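Local atomic coordinates of CRISPR protein (Archaeoglobus fulgidus, PDB entry 4MJK), a protein that probably serves as a Cas5-type subunit of an archaeal Cascade complex, the RNA-guided surveillance machinery of CRISPR immunity. Residues 127-135 with 253-261. Residues are numbered along the deposited sequence; the frame is centred on the assembly and turned at random.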
loop_
_atom_site.group_PDB
_atom_site.type_symbol
_atom_site.label_atom_id
_atom_site.label_comp_id
_atom_site.label_asym_id
_atom_site.label_seq_id
_atom_site.Cartn_x
_atom_site.Cartn_y
_atom_site.Cartn_z
ATOM N N LYS A 127 6.756 10.225 -2.472
ATOM C CA LYS A 127 7.578 11.012 -1.570
ATOM C C LYS A 127 6.819 12.197 -0.981
ATOM O O LYS A 127 6.019 12.828 -1.663
ATOM C CB LYS A 127 8.812 11.543 -2.310
ATOM C CG LYS A 127 9.847 10.470 -2.627
ATOM C CD LYS A 127 11.119 11.099 -3.197
ATOM C CE LYS A 127 10.831 11.811 -4.512
ATOM N NZ LYS A 127 11.928 12.760 -4.903
ATOM N N ILE A 128 7.094 12.486 0.287
ATOM C CA ILE A 128 6.548 13.659 0.970
ATOM C C ILE A 128 7.698 14.444 1.597
ATOM O O ILE A 128 8.640 13.841 2.109
ATOM C CB ILE A 128 5.551 13.239 2.100
ATOM C CG1 ILE A 128 4.342 12.513 1.494
ATOM C CG2 ILE A 128 5.109 14.480 2.907
ATOM C CD1 ILE A 128 3.368 11.971 2.526
ATOM N N ARG A 129 7.643 15.775 1.526
ATOM C CA ARG A 129 8.648 16.615 2.167
ATOM C C ARG A 129 8.077 17.289 3.416
ATOM O O ARG A 129 7.002 17.910 3.357
ATOM C CB ARG A 129 9.175 17.683 1.194
ATOM C CG ARG A 129 10.209 18.639 1.838
ATOM C CD ARG A 129 10.838 19.619 0.816
ATOM N NE ARG A 129 11.504 18.894 -0.265
ATOM C CZ ARG A 129 11.655 19.364 -1.499
ATOM N NH1 ARG A 129 11.193 20.565 -1.810
ATOM N NH2 ARG A 129 12.266 18.637 -2.426
ATOM N N TRP A 130 8.790 17.169 4.533
ATOM C CA TRP A 130 8.440 17.884 5.758
ATOM C C TRP A 130 9.372 19.072 5.962
ATOM O O TRP A 130 10.562 19.013 5.630
ATOM C CB TRP A 130 8.525 16.978 6.987
ATOM C CG TRP A 130 7.256 16.234 7.302
ATOM C CD1 TRP A 130 6.253 16.627 8.146
ATOM C CD2 TRP A 130 6.870 14.955 6.787
ATOM N NE1 TRP A 130 5.258 15.667 8.185
ATOM C CE2 TRP A 130 5.614 14.633 7.355
ATOM C CE3 TRP A 130 7.460 14.057 5.895
ATOM C CZ2 TRP A 130 4.933 13.447 7.053
ATOM C CZ3 TRP A 130 6.790 12.859 5.611
ATOM C CH2 TRP A 130 5.537 12.573 6.180
ATOM N N PHE A 131 8.817 20.152 6.505
ATOM C CA PHE A 131 9.577 21.347 6.831
ATOM C C PHE A 131 9.235 21.621 8.286
ATOM O O PHE A 131 8.091 21.982 8.613
ATOM C CB PHE A 131 9.149 22.501 5.901
ATOM C CG PHE A 131 9.950 23.781 6.056
ATOM C CD1 PHE A 131 11.021 23.862 6.927
ATOM C CD2 PHE A 131 9.615 24.905 5.306
ATOM C CE1 PHE A 131 11.750 25.053 7.056
ATOM C CE2 PHE A 131 10.352 26.097 5.423
ATOM C CZ PHE A 131 11.415 26.162 6.303
ATOM N N LEU A 132 10.217 21.391 9.158
ATOM C CA LEU A 132 10.068 21.596 10.589
ATOM C C LEU A 132 10.932 22.777 11.005
ATOM O O LEU A 132 12.030 22.972 10.465
ATOM C CB LEU A 132 10.498 20.348 11.376
ATOM C CG LEU A 132 9.459 19.214 11.470
ATOM C CD1 LEU A 132 9.251 18.579 10.109
ATOM C CD2 LEU A 132 9.880 18.157 12.493
ATOM N N VAL A 133 10.435 23.566 11.952
ATOM C CA VAL A 133 11.216 24.676 12.489
ATOM C C VAL A 133 11.250 24.528 14.006
ATOM O O VAL A 133 10.211 24.318 14.616
ATOM C CB VAL A 133 10.602 26.061 12.128
ATOM C CG1 VAL A 133 11.431 27.194 12.770
ATOM C CG2 VAL A 133 10.517 26.253 10.600
ATOM N N PHE A 134 12.440 24.617 14.604
ATOM C CA PHE A 134 12.589 24.566 16.060
ATOM C C PHE A 134 13.216 25.848 16.627
ATOM O O PHE A 134 13.955 26.547 15.941
ATOM C CB PHE A 134 13.446 23.367 16.476
ATOM C CG PHE A 134 12.818 22.037 16.170
ATOM C CD1 PHE A 134 11.914 21.466 17.052
ATOM C CD2 PHE A 134 13.135 21.357 15.003
ATOM C CE1 PHE A 134 11.332 20.230 16.777
ATOM C CE2 PHE A 134 12.555 20.123 14.714
ATOM C CZ PHE A 134 11.657 19.562 15.598
ATOM N N LYS A 135 12.931 26.132 17.896
ATOM C CA LYS A 135 13.447 27.333 18.548
ATOM C C LYS A 135 14.969 27.266 18.643
ATOM O O LYS A 135 15.649 28.294 18.568
ATOM C CB LYS A 135 12.833 27.483 19.938
ATOM C CG LYS A 135 12.727 28.912 20.429
ATOM C CD LYS A 135 12.000 28.944 21.765
ATOM C CE LYS A 135 10.900 27.889 21.787
ATOM N NZ LYS A 135 10.264 27.778 23.130
ATOM N N TYR A 253 7.654 31.023 8.410
ATOM C CA TYR A 253 9.094 30.802 8.468
ATOM C C TYR A 253 9.589 30.451 7.084
ATOM O O TYR A 253 9.034 29.572 6.425
ATOM C CB TYR A 253 9.451 29.697 9.467
ATOM C CG TYR A 253 9.088 30.055 10.877
ATOM C CD1 TYR A 253 9.992 30.711 11.706
ATOM C CD2 TYR A 253 7.822 29.774 11.381
ATOM C CE1 TYR A 253 9.650 31.062 13.005
ATOM C CE2 TYR A 253 7.474 30.109 12.681
ATOM C CZ TYR A 253 8.391 30.763 13.482
ATOM O OH TYR A 253 8.044 31.111 14.767
ATOM N N GLU A 254 10.619 31.159 6.634
ATOM C CA GLU A 254 11.056 31.046 5.253
ATOM C C GLU A 254 12.529 30.693 5.136
ATOM O O GLU A 254 13.370 31.211 5.880
ATOM C CB GLU A 254 10.750 32.340 4.472
ATOM C CG GLU A 254 11.280 32.325 3.032
ATOM C CD GLU A 254 10.738 33.470 2.176
ATOM O OE1 GLU A 254 10.214 34.449 2.753
ATOM O OE2 GLU A 254 10.835 33.386 0.927
ATOM N N ALA A 255 12.824 29.789 4.207
ATOM C CA ALA A 255 14.192 29.455 3.839
ATOM C C ALA A 255 14.225 29.374 2.323
ATOM O O ALA A 255 13.715 28.418 1.733
ATOM C CB ALA A 255 14.609 28.121 4.452
ATOM N N GLY A 256 14.811 30.380 1.686
ATOM C CA GLY A 256 14.765 30.443 0.239
ATOM C C GLY A 256 13.314 30.503 -0.179
ATOM O O GLY A 256 12.558 31.334 0.323
ATOM N N GLY A 257 12.909 29.619 -1.084
ATOM C CA GLY A 257 11.530 29.611 -1.542
ATOM C C GLY A 257 10.565 28.839 -0.650
ATOM O O GLY A 257 9.354 28.915 -0.841
ATOM N N GLU A 258 11.087 28.097 0.320
ATOM C CA GLU A 258 10.239 27.246 1.151
ATOM C C GLU A 258 9.654 28.058 2.295
ATOM O O GLU A 258 10.391 28.678 3.068
ATOM C CB GLU A 258 11.033 26.076 1.721
ATOM C CG GLU A 258 11.913 25.323 0.705
ATOM C CD GLU A 258 11.106 24.619 -0.383
ATOM O OE1 GLU A 258 10.147 23.886 -0.053
ATOM O OE2 GLU A 258 11.438 24.796 -1.577
ATOM N N VAL A 259 8.332 28.047 2.407
ATOM C CA VAL A 259 7.651 28.794 3.459
ATOM C C VAL A 259 6.699 27.905 4.249
ATOM O O VAL A 259 5.846 27.232 3.684
ATOM C CB VAL A 259 6.848 29.978 2.887
ATOM C CG1 VAL A 259 6.219 30.796 4.024
ATOM C CG2 VAL A 259 7.741 30.863 2.023
ATOM N N VAL A 260 6.844 27.889 5.565
ATOM C CA VAL A 260 5.903 27.138 6.365
ATOM C C VAL A 260 5.338 28.014 7.486
ATOM O O VAL A 260 6.039 28.836 8.060
ATOM C CB VAL A 260 6.542 25.862 6.934
ATOM C CG1 VAL A 260 7.629 26.202 7.970
ATOM C CG2 VAL A 260 5.471 24.965 7.515
ATOM N N ILE A 261 4.062 27.833 7.784
ATOM C CA ILE A 261 3.398 28.639 8.803
ATOM C C ILE A 261 3.423 27.908 10.139
ATOM O O ILE A 261 3.097 26.726 10.210
ATOM C CB ILE A 261 1.942 28.938 8.399
ATOM C CG1 ILE A 261 1.906 29.775 7.124
ATOM C CG2 ILE A 261 1.194 29.680 9.519
ATOM C CD1 ILE A 261 0.561 29.731 6.432
#
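Phe131 reaches from the middle of strand 127-134 to Val260 and its neighbours on the beta hairpin 250-255/258-263, whose type II' turn runs from Ala255 to Glu258. Its CB points at the hairpin, and chi1 of -175° leans the ring to the carbonyl side of its residue. CG, CD2 and CE2 lie against Val260, whose branch CG1 sits over one face, 3.8 Å from the ring centroid, a CH-pi contact. CE2 also brings the ring edge to within 3.5 Å of Glu258 O and 3.8 Å of Glu258 CB. CZ approaches Ala255 CB at 4.2 Å, a methyl small enough to let the ring come close. This long, flat side chain offers a face to a methyl and an edge to a carbonyl. Were it an alanine, Val260 CG1 would probably lose the face it rests on, Tyr178 its edge-to-face partner, and a gap would open between strand and hairpin.

Val133 splits its branches: CG2 packs on Tyr253 CB, while CG1 rests over the tyrosine ring face, 4.2 Å from the centroid. Tyr253 keeps its hydroxyl beyond the apolar patch, bonded to Arg263 O.

At the partly exposed margin, where charge is tolerated, Arg129 NH1 and Glu258 OE1 form a long salt bridge of 3.9 Å, their planes 76° apart. It only supplements the pairing of Arg129 NE with Asp7 and of Glu258 OE1 with Lys72 and Tyr178 OH.

Strands 2-10 and 157-170 separate strand 127-134 from the hairpin in the antiparallel sheet, which evidently curls to bring them together. Segments 127-134 and 258-261, their axes 8.0 Å apart at 64°, share no backbone pairing; chiefly apolar side chains, Phe131 foremost, bridge them.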